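Local coordinates for putative uncharacterized protein lp_3323 (Lactobacillus plantarum, PDB 3DC7) that is of unknown function but belongs to the GDSL-like lipase/acylhydrolase family of the SGNH hydrolase clan, and so probably hydrolyses ester bonds, at residues 22-27 / 53-58; 83-88 / 129-134. One frame throughout, in Å; residues are numbered along the deposited sequence.

Contact 1 (22-27 / 53-58); sequences KRPAWL and ERSDNL
Arg23 lies alongside Glu53, both side chains pointing the same way. From CB its chain leads to CG, which lies 3.8 Å from Glu53 OE1. The same Arg23 CG packs 4.0 Å from CG of Arg54 and sits off centre over one face of the Arg54 guanidinium. CD of Arg23 comes next, 3.6 Å from Arg54 NH1. The chain then bends at chi3 (-43°), and NE bonds the backbone O of Asp82. At the tip, Arg23 NH1 forms a salt bridge with Glu53 OE1 at 3.0 Å. The carboxylate stands at the guanidinium edge, the two planes 63° apart, and NH1 approaches OE1 from above the carboxylate plane. Replacing the arginine by alanine would probably cost Glu53 this salt bridge and uncover a face of the Arg54 guanidinium. Asp56 fixes the orientation of that group: Asp56 OD1 accepts Arg54 NE in the guanidinium plane, through its syn lone pair, at 2.6 Å. Arg54 has a second salt bridge to Asp82. Farther on, parallel strand bonds take over, such as Trp26 N to Asp56 O at 2.9 Å. The indole NE1 of Trp26 reaches OG of Ser55 at 3.0 Å, tilted from the ring plane. Helix 42-50 connects strands 24-28 and 56-59 in a beta-alpha-beta unit and packs over the face that carries Trp26 and Asn57. Strand 85-89 borders strand 24-28 on its other edge.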
ATOM      1  N   LYS A  22     -25.770   0.838   4.772  1.00 32.29           N
ATOM      2  CA  LYS A  22     -27.005   0.874   5.564  1.00 32.59           C
ATOM      3  C   LYS A  22     -27.073  -0.218   6.628  1.00 31.53           C
ATOM      4  O   LYS A  22     -27.728  -0.040   7.639  1.00 31.60           O
ATOM      5  CB  LYS A  22     -28.237   0.793   4.653  1.00 33.38           C
ATOM      6  CG  LYS A  22     -28.267   1.863   3.543  1.00 36.28           C
ATOM      7  CD  LYS A  22     -29.399   1.633   2.502  1.00 41.10           C
ATOM      8  CE  LYS A  22     -29.319   0.266   1.779  1.00 43.45           C
ATOM      9  NZ  LYS A  22     -27.957  -0.119   1.278  1.00 44.22           N
ATOM     10  N   ARG A  23     -26.398  -1.343   6.393  1.00 30.84           N
ATOM     11  CA  ARG A  23     -26.458  -2.508   7.275  1.00 29.80           C
ATOM     12  C   ARG A  23     -25.074  -3.102   7.539  1.00 28.82           C
ATOM     13  O   ARG A  23     -24.818  -4.273   7.204  1.00 28.14           O
ATOM     14  CB  ARG A  23     -27.390  -3.579   6.685  1.00 29.83           C
ATOM     15  CG  ARG A  23     -28.881  -3.230   6.760  1.00 31.91           C
ATOM     16  CD  ARG A  23     -29.770  -4.222   5.995  1.00 34.60           C
ATOM     17  NE  ARG A  23     -29.237  -4.602   4.683  1.00 34.98           N
ATOM     18  CZ  ARG A  23     -29.381  -3.890   3.568  1.00 35.68           C
ATOM     19  NH1 ARG A  23     -30.048  -2.736   3.578  1.00 36.63           N
ATOM     20  NH2 ARG A  23     -28.851  -4.334   2.436  1.00 34.90           N
ATOM     21  N   PRO A  24     -24.169  -2.302   8.148  1.00 28.01           N
ATOM     22  CA  PRO A  24     -22.821  -2.822   8.413  1.00 26.81           C
ATOM     23  C   PRO A  24     -22.820  -3.873   9.514  1.00 26.25           C
ATOM     24  O   PRO A  24     -23.677  -3.846  10.405  1.00 26.38           O
ATOM     25  CB  PRO A  24     -22.058  -1.590   8.884  1.00 26.52           C
ATOM     26  CG  PRO A  24     -23.110  -0.703   9.489  1.00 27.98           C
ATOM     27  CD  PRO A  24     -24.331  -0.919   8.635  1.00 27.92           C
ATOM     28  N   ALA A  25     -21.861  -4.788   9.454  1.00 25.14           N
ATOM     29  CA  ALA A  25     -21.657  -5.752  10.523  1.00 24.40           C
ATOM     30  C   ALA A  25     -20.198  -5.661  10.970  1.00 23.83           C
ATOM     31  O   ALA A  25     -19.282  -5.691  10.153  1.00 23.26           O
ATOM     32  CB  ALA A  25     -21.993  -7.149  10.045  1.00 24.05           C
ATOM     33  N   TRP A  26     -19.998  -5.569  12.274  1.00 23.39           N
ATOM     34  CA  TRP A  26     -18.687  -5.306  12.855  1.00 22.89           C
ATOM     35  C   TRP A  26     -18.242  -6.488  13.701  1.00 23.00           C
ATOM     36  O   TRP A  26     -18.761  -6.710  14.793  1.00 22.42           O
ATOM     37  CB  TRP A  26     -18.764  -4.038  13.705  1.00 22.58           C
ATOM     38  CG  TRP A  26     -19.360  -2.853  12.960  1.00 22.78           C
ATOM     39  CD1 TRP A  26     -20.664  -2.444  12.982  1.00 22.03           C
ATOM     40  CD2 TRP A  26     -18.666  -1.931  12.104  1.00 22.77           C
ATOM     41  NE1 TRP A  26     -20.828  -1.324  12.199  1.00 22.85           N
ATOM     42  CE2 TRP A  26     -19.620  -0.988  11.644  1.00 22.44           C
ATOM     43  CE3 TRP A  26     -17.335  -1.812  11.675  1.00 23.04           C
ATOM     44  CZ2 TRP A  26     -19.287   0.056  10.772  1.00 22.34           C
ATOM     45  CZ3 TRP A  26     -17.000  -0.755  10.805  1.00 22.75           C
ATOM     46  CH2 TRP A  26     -17.974   0.155  10.367  1.00 23.27           C
ATOM     47  N   LEU A  27     -17.294  -7.263  13.181  1.00 23.34           N
ATOM     48  CA  LEU A  27     -16.784  -8.436  13.889  1.00 23.83           C
ATOM     49  C   LEU A  27     -15.441  -8.114  14.522  1.00 24.35           C
ATOM     50  O   LEU A  27     -14.509  -7.725  13.824  1.00 25.05           O
ATOM     51  CB  LEU A  27     -16.664  -9.622  12.924  1.00 23.42           C
ATOM     52  CG  LEU A  27     -16.131 -10.965  13.437  1.00 23.67           C
ATOM     53  CD1 LEU A  27     -17.060 -11.594  14.467  1.00 22.91           C
ATOM     54  CD2 LEU A  27     -15.867 -11.929  12.263  1.00 21.20           C
ATOM     55  N   GLU A  53     -29.494   1.924   8.699  1.00 37.31           N
ATOM     56  CA  GLU A  53     -30.746   1.252   8.957  1.00 37.60           C
ATOM     57  C   GLU A  53     -30.549   0.382  10.205  1.00 37.15           C
ATOM     58  O   GLU A  53     -31.394   0.377  11.106  1.00 37.41           O
ATOM     59  CB  GLU A  53     -31.123   0.460   7.697  1.00 38.05           C
ATOM     60  CG  GLU A  53     -32.097  -0.696   7.842  1.00 41.10           C
ATOM     61  CD  GLU A  53     -32.263  -1.490   6.532  1.00 45.13           C
ATOM     62  OE1 GLU A  53     -31.683  -1.080   5.485  1.00 45.92           O
ATOM     63  OE2 GLU A  53     -32.976  -2.526   6.552  1.00 46.27           O
ATOM     64  N   ARG A  54     -29.420  -0.322  10.273  1.00 36.27           N
ATOM     65  CA  ARG A  54     -29.005  -0.996  11.508  1.00 35.97           C
ATOM     66  C   ARG A  54     -27.503  -1.278  11.521  1.00 35.43           C
ATOM     67  O   ARG A  54     -26.875  -1.358  10.473  1.00 35.32           O
ATOM     68  CB  ARG A  54     -29.800  -2.288  11.749  1.00 36.32           C
ATOM     69  CG  ARG A  54     -29.548  -3.377  10.729  1.00 36.73           C
ATOM     70  CD  ARG A  54     -29.766  -4.764  11.326  1.00 39.63           C
ATOM     71  NE  ARG A  54     -29.096  -5.771  10.510  1.00 39.30           N
ATOM     72  CZ  ARG A  54     -29.609  -6.324   9.420  1.00 40.54           C
ATOM     73  NH1 ARG A  54     -30.823  -5.986   8.995  1.00 39.07           N
ATOM     74  NH2 ARG A  54     -28.896  -7.215   8.748  1.00 40.72           N
ATOM     75  N   SER A  55     -26.940  -1.416  12.717  1.00 34.85           N
ATOM     76  CA  SER A  55     -25.506  -1.625  12.885  1.00 33.95           C
ATOM     77  C   SER A  55     -25.301  -2.790  13.838  1.00 33.80           C
ATOM     78  O   SER A  55     -25.512  -2.652  15.048  1.00 34.24           O
ATOM     79  CB  SER A  55     -24.833  -0.351  13.425  1.00 33.95           C
ATOM     80  OG  SER A  55     -23.410  -0.455  13.441  1.00 32.31           O
ATOM     81  N   ASP A  56     -24.904  -3.935  13.286  1.00 33.55           N
ATOM     82  CA  ASP A  56     -24.723  -5.160  14.068  1.00 33.43           C
ATOM     83  C   ASP A  56     -23.339  -5.274  14.691  1.00 32.73           C
ATOM     84  O   ASP A  56     -22.320  -5.335  13.997  1.00 32.42           O
ATOM     85  CB  ASP A  56     -25.044  -6.390  13.224  1.00 33.82           C
ATOM     86  CG  ASP A  56     -26.500  -6.419  12.782  1.00 36.70           C
ATOM     87  OD1 ASP A  56     -26.750  -6.282  11.566  1.00 39.47           O
ATOM     88  OD2 ASP A  56     -27.401  -6.551  13.647  1.00 39.85           O
ATOM     89  N   ASN A  57     -23.322  -5.305  16.016  1.00 32.32           N
ATOM     90  CA  ASN A  57     -22.093  -5.348  16.788  1.00 31.68           C
ATOM     91  C   ASN A  57     -21.783  -6.782  17.195  1.00 31.62           C
ATOM     92  O   ASN A  57     -22.476  -7.354  18.045  1.00 31.59           O
ATOM     93  CB  ASN A  57     -22.240  -4.450  18.015  1.00 31.73           C
ATOM     94  CG  ASN A  57     -20.938  -4.263  18.779  1.00 31.50           C
ATOM     95  OD1 ASN A  57     -20.093  -5.154  18.828  1.00 30.51           O
ATOM     96  ND2 ASN A  57     -20.792  -3.104  19.418  1.00 30.82           N
ATOM     97  N   LEU A  58     -20.745  -7.361  16.585  1.00 30.55           N
ATOM     98  CA  LEU A  58     -20.303  -8.715  16.920  1.00 30.18           C
ATOM     99  C   LEU A  58     -18.928  -8.711  17.598  1.00 29.76           C
ATOM    100  O   LEU A  58     -18.070  -9.544  17.310  1.00 29.50           O
ATOM    101  CB  LEU A  58     -20.289  -9.591  15.668  1.00 30.20           C
ATOM    102  CG  LEU A  58     -21.668  -9.688  15.030  1.00 31.36           C
ATOM    103  CD1 LEU A  58     -21.571  -9.900  13.538  1.00 32.04           C
ATOM    104  CD2 LEU A  58     -22.472 -10.786  15.709  1.00 33.94           C
TER
HETATM  105  O   HOH W   1     -25.884  -6.093   9.193  1.00 39.84           O

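Contact 2 (83-88 / 129-134); sequences ADFIAV and TVPKLF
Leu133 packs on Ala87 and Phe85 in the tightly buried part of the contact. Its first torsion is the cramped one (chi1 65°), with CG between its backbone N and carbonyl carbon. This brings Leu133 CD1 within 3.7 Å of Ala87 CB and 3.8 Å of Phe85 CZ. Helix 206-223 packs on Phe85 and Leu133. On the other face of the sheet, Val88 and Phe134 lie side by side. In one of the two conformers of Phe134, Val88 CB stands over the ring centre, 4.0 Å from the centroid, in a CH-pi contact. Leucines of helix 112-126 also pack against Phe134. Parallel strand bonds knit the backbones, including Val88 N to Leu133 O at 3.0 Å. Val130 and Pro131, in contrast, are partly exposed. They still touch the opposite chain: Val130 CG2 is 3.2 Å from Ala83 O, and Pro131 CG is 3.4 Å from Asp84 O. Val130 also sets CG1 3.8 Å from Ile86 CD1, their side chains crossing at about a right angle. Lys132 is buried although its chain leads away from strand 85-88. Its NZ bonds Val130 O at 2.7 Å, besides Gln124 and Trp127. Gln193 of a second subunit packs on Lys132. Adjacent parallel strands with helices on both faces are typical of the three-layer alpha/beta/alpha sandwich of SGNH hydrolases.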
ATOM      1  N   ALA A  83     -26.268  -8.428   5.612  1.00 33.88           N
ATOM      2  CA  ALA A  83     -25.218  -7.448   5.864  1.00 32.65           C
ATOM      3  C   ALA A  83     -24.766  -6.852   4.533  1.00 31.72           C
ATOM      4  O   ALA A  83     -24.544  -7.591   3.577  1.00 31.12           O
ATOM      5  CB  ALA A  83     -24.052  -8.108   6.558  1.00 32.49           C
ATOM      6  N   ASP A  84     -24.656  -5.525   4.458  1.00 31.15           N
ATOM      7  CA  ASP A  84     -24.188  -4.888   3.219  1.00 30.70           C
ATOM      8  C   ASP A  84     -22.725  -4.458   3.283  1.00 29.46           C
ATOM      9  O   ASP A  84     -22.169  -3.973   2.289  1.00 29.68           O
ATOM     10  CB  ASP A  84     -25.105  -3.728   2.782  1.00 31.62           C
ATOM     11  CG  ASP A  84     -24.898  -2.469   3.591  1.00 33.72           C
ATOM     12  OD1 ASP A  84     -24.297  -2.539   4.681  1.00 36.98           O
ATOM     13  OD2 ASP A  84     -25.353  -1.396   3.141  1.00 37.94           O
ATOM     14  N   PHE A  85     -22.115  -4.641   4.455  1.00 27.62           N
ATOM     15  CA  PHE A  85     -20.701  -4.364   4.690  1.00 26.11           C
ATOM     16  C   PHE A  85     -20.234  -5.211   5.864  1.00 25.26           C
ATOM     17  O   PHE A  85     -20.926  -5.308   6.881  1.00 25.67           O
ATOM     18  CB  PHE A  85     -20.485  -2.875   4.996  1.00 25.89           C
ATOM     19  CG  PHE A  85     -19.054  -2.511   5.358  1.00 25.84           C
ATOM     20  CD1 PHE A  85     -18.022  -2.632   4.421  1.00 26.30           C
ATOM     21  CD2 PHE A  85     -18.749  -2.018   6.626  1.00 25.57           C
ATOM     22  CE1 PHE A  85     -16.702  -2.282   4.753  1.00 25.75           C
ATOM     23  CE2 PHE A  85     -17.449  -1.672   6.969  1.00 26.03           C
ATOM     24  CZ  PHE A  85     -16.414  -1.796   6.023  1.00 25.93           C
ATOM     25  N   ILE A  86     -19.070  -5.829   5.720  1.00 24.05           N
ATOM     26  CA  ILE A  86     -18.481  -6.596   6.807  1.00 23.36           C
ATOM     27  C   ILE A  86     -17.068  -6.123   7.114  1.00 23.43           C
ATOM     28  O   ILE A  86     -16.193  -6.118   6.245  1.00 23.48           O
ATOM     29  CB  ILE A  86     -18.493  -8.125   6.528  1.00 23.08           C
ATOM     30  CG1 ILE A  86     -19.940  -8.619   6.391  1.00 21.60           C
ATOM     31  CG2 ILE A  86     -17.759  -8.884   7.649  1.00 21.99           C
ATOM     32  CD1 ILE A  86     -20.100  -9.886   5.540  1.00 20.57           C
ATOM     33  N   ALA A  87     -16.862  -5.734   8.362  1.00 22.87           N
ATOM     34  CA  ALA A  87     -15.557  -5.352   8.858  1.00 23.15           C
ATOM     35  C   ALA A  87     -15.082  -6.345   9.929  1.00 23.72           C
ATOM     36  O   ALA A  87     -15.847  -6.731  10.827  1.00 23.97           O
ATOM     37  CB  ALA A  87     -15.612  -3.955   9.418  1.00 22.81           C
ATOM     38  N   VAL A  88     -13.827  -6.772   9.814  1.00 23.58           N
ATOM     39  CA  VAL A  88     -13.199  -7.608  10.834  1.00 23.94           C
ATOM     40  C   VAL A  88     -12.025  -6.876  11.462  1.00 23.99           C
ATOM     41  O   VAL A  88     -11.111  -6.425  10.766  1.00 23.64           O
ATOM     42  CB  VAL A  88     -12.745  -8.973  10.281  1.00 23.67           C
ATOM     43  CG1 VAL A  88     -12.112  -9.825  11.388  1.00 24.16           C
ATOM     44  CG2 VAL A  88     -13.922  -9.693   9.621  1.00 22.90           C
ATOM     45  N   THR A 129     -20.807 -11.199  -2.722  1.00 27.01           N
ATOM     46  CA  THR A 129     -20.931  -9.867  -3.297  1.00 27.57           C
ATOM     47  C   THR A 129     -20.822  -8.730  -2.264  1.00 27.53           C
ATOM     48  O   THR A 129     -20.888  -7.567  -2.622  1.00 28.14           O
ATOM     49  CB  THR A 129     -22.238  -9.724  -4.121  1.00 28.20           C
ATOM     50  OG1 THR A 129     -23.371  -9.710  -3.244  1.00 29.19           O
ATOM     51  CG2 THR A 129     -22.386 -10.869  -5.126  1.00 27.36           C
ATOM     52  N   VAL A 130     -20.646  -9.054  -0.989  1.00 27.24           N
ATOM     53  CA  VAL A 130     -20.604  -8.017   0.058  1.00 26.82           C
ATOM     54  C   VAL A 130     -19.189  -7.434   0.184  1.00 26.62           C
ATOM     55  O   VAL A 130     -18.229  -8.197   0.269  1.00 26.37           O
ATOM     56  CB  VAL A 130     -21.090  -8.575   1.425  1.00 26.76           C
ATOM     57  CG1 VAL A 130     -20.808  -7.609   2.556  1.00 26.41           C
ATOM     58  CG2 VAL A 130     -22.582  -8.906   1.364  1.00 26.48           C
ATOM     59  N   PRO A 131     -19.057  -6.087   0.164  1.00 26.21           N
ATOM     60  CA  PRO A 131     -17.751  -5.482   0.405  1.00 26.25           C
ATOM     61  C   PRO A 131     -17.256  -5.753   1.826  1.00 26.14           C
ATOM     62  O   PRO A 131     -18.033  -5.679   2.787  1.00 25.84           O
ATOM     63  CB  PRO A 131     -17.999  -3.978   0.185  1.00 26.02           C
ATOM     64  CG  PRO A 131     -19.457  -3.794   0.323  1.00 26.15           C
ATOM     65  CD  PRO A 131     -20.091  -5.072  -0.120  1.00 26.35           C
ATOM     66  N   LYS A 132     -15.975  -6.086   1.943  1.00 25.78           N
ATOM     67  CA  LYS A 132     -15.385  -6.441   3.230  1.00 25.71           C
ATOM     68  C   LYS A 132     -14.030  -5.800   3.388  1.00 25.24           C
ATOM     69  O   LYS A 132     -13.298  -5.636   2.418  1.00 24.90           O
ATOM     70  CB  LYS A 132     -15.163  -7.954   3.339  1.00 25.90           C
ATOM     71  CG  LYS A 132     -16.309  -8.790   2.900  1.00 27.16           C
ATOM     72  CD  LYS A 132     -15.871 -10.211   2.654  1.00 26.06           C
ATOM     73  CE  LYS A 132     -17.023 -10.976   2.064  1.00 24.87           C
ATOM     74  NZ  LYS A 132     -17.132 -10.664   0.618  1.00 23.54           N
ATOM     75  N   LEU A 133     -13.684  -5.467   4.622  1.00 25.03           N
ATOM     76  CA  LEU A 133     -12.305  -5.144   4.918  1.00 24.95           C
ATOM     77  C   LEU A 133     -11.816  -5.734   6.240  1.00 23.86           C
ATOM     78  O   LEU A 133     -12.604  -5.987   7.161  1.00 24.21           O
ATOM     79  CB  LEU A 133     -12.020  -3.635   4.808  1.00 25.35           C
ATOM     80  CG  LEU A 133     -12.601  -2.529   5.689  1.00 26.96           C
ATOM     81  CD1 LEU A 133     -12.912  -2.989   7.069  1.00 31.16           C
ATOM     82  CD2 LEU A 133     -11.604  -1.403   5.776  1.00 26.58           C
ATOM     83  N   PHE A 134     -10.507  -5.958   6.309  0.50 23.40           N
ATOM     84  CA  PHE A 134      -9.831  -6.421   7.512  0.50 22.63           C
ATOM     85  C   PHE A 134      -9.063  -5.275   8.135  0.50 22.28           C
ATOM     86  O   PHE A 134      -8.289  -4.603   7.453  0.50 22.15           O
ATOM     87  CB  PHE A 134      -8.870  -7.564   7.178  0.50 22.66           C
ATOM     88  CG  PHE A 134      -9.440  -8.923   7.437  0.50 22.35           C
ATOM     89  CD1 PHE A 134      -8.849  -9.767   8.364  0.50 21.69           C
ATOM     90  CD2 PHE A 134     -10.587  -9.352   6.768  0.50 22.86           C
ATOM     91  CE1 PHE A 134      -9.377 -11.028   8.618  0.50 22.00           C
ATOM     92  CE2 PHE A 134     -11.128 -10.610   7.021  0.50 21.70           C
ATOM     93  CZ  PHE A 134     -10.522 -11.445   7.945  0.50 22.06           C
TER

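Contacts 1 and 2 are neighbouring parts of one five-stranded parallel sheet, their centres 10 Å apart. Across the sheet the strands run 56-59, 24-28, 85-89, 132-136 and 177-179. Contact 1 thus includes an outermost strand of this chain, and contact 2 lies nearer the middle. Along the chain they come in series, contact 1 closing before contact 2 opens. Strands 24-28 and 85-89 join them: Ala25 N probably bonds Phe85 O, and Leu27 N probably bonds Ala87 O, each at 2.8 Å. Trp26 also packs on Ala87. Together the two contacts tie four of the five strands into the continuous sheet that forms the core of this probable hydrolase.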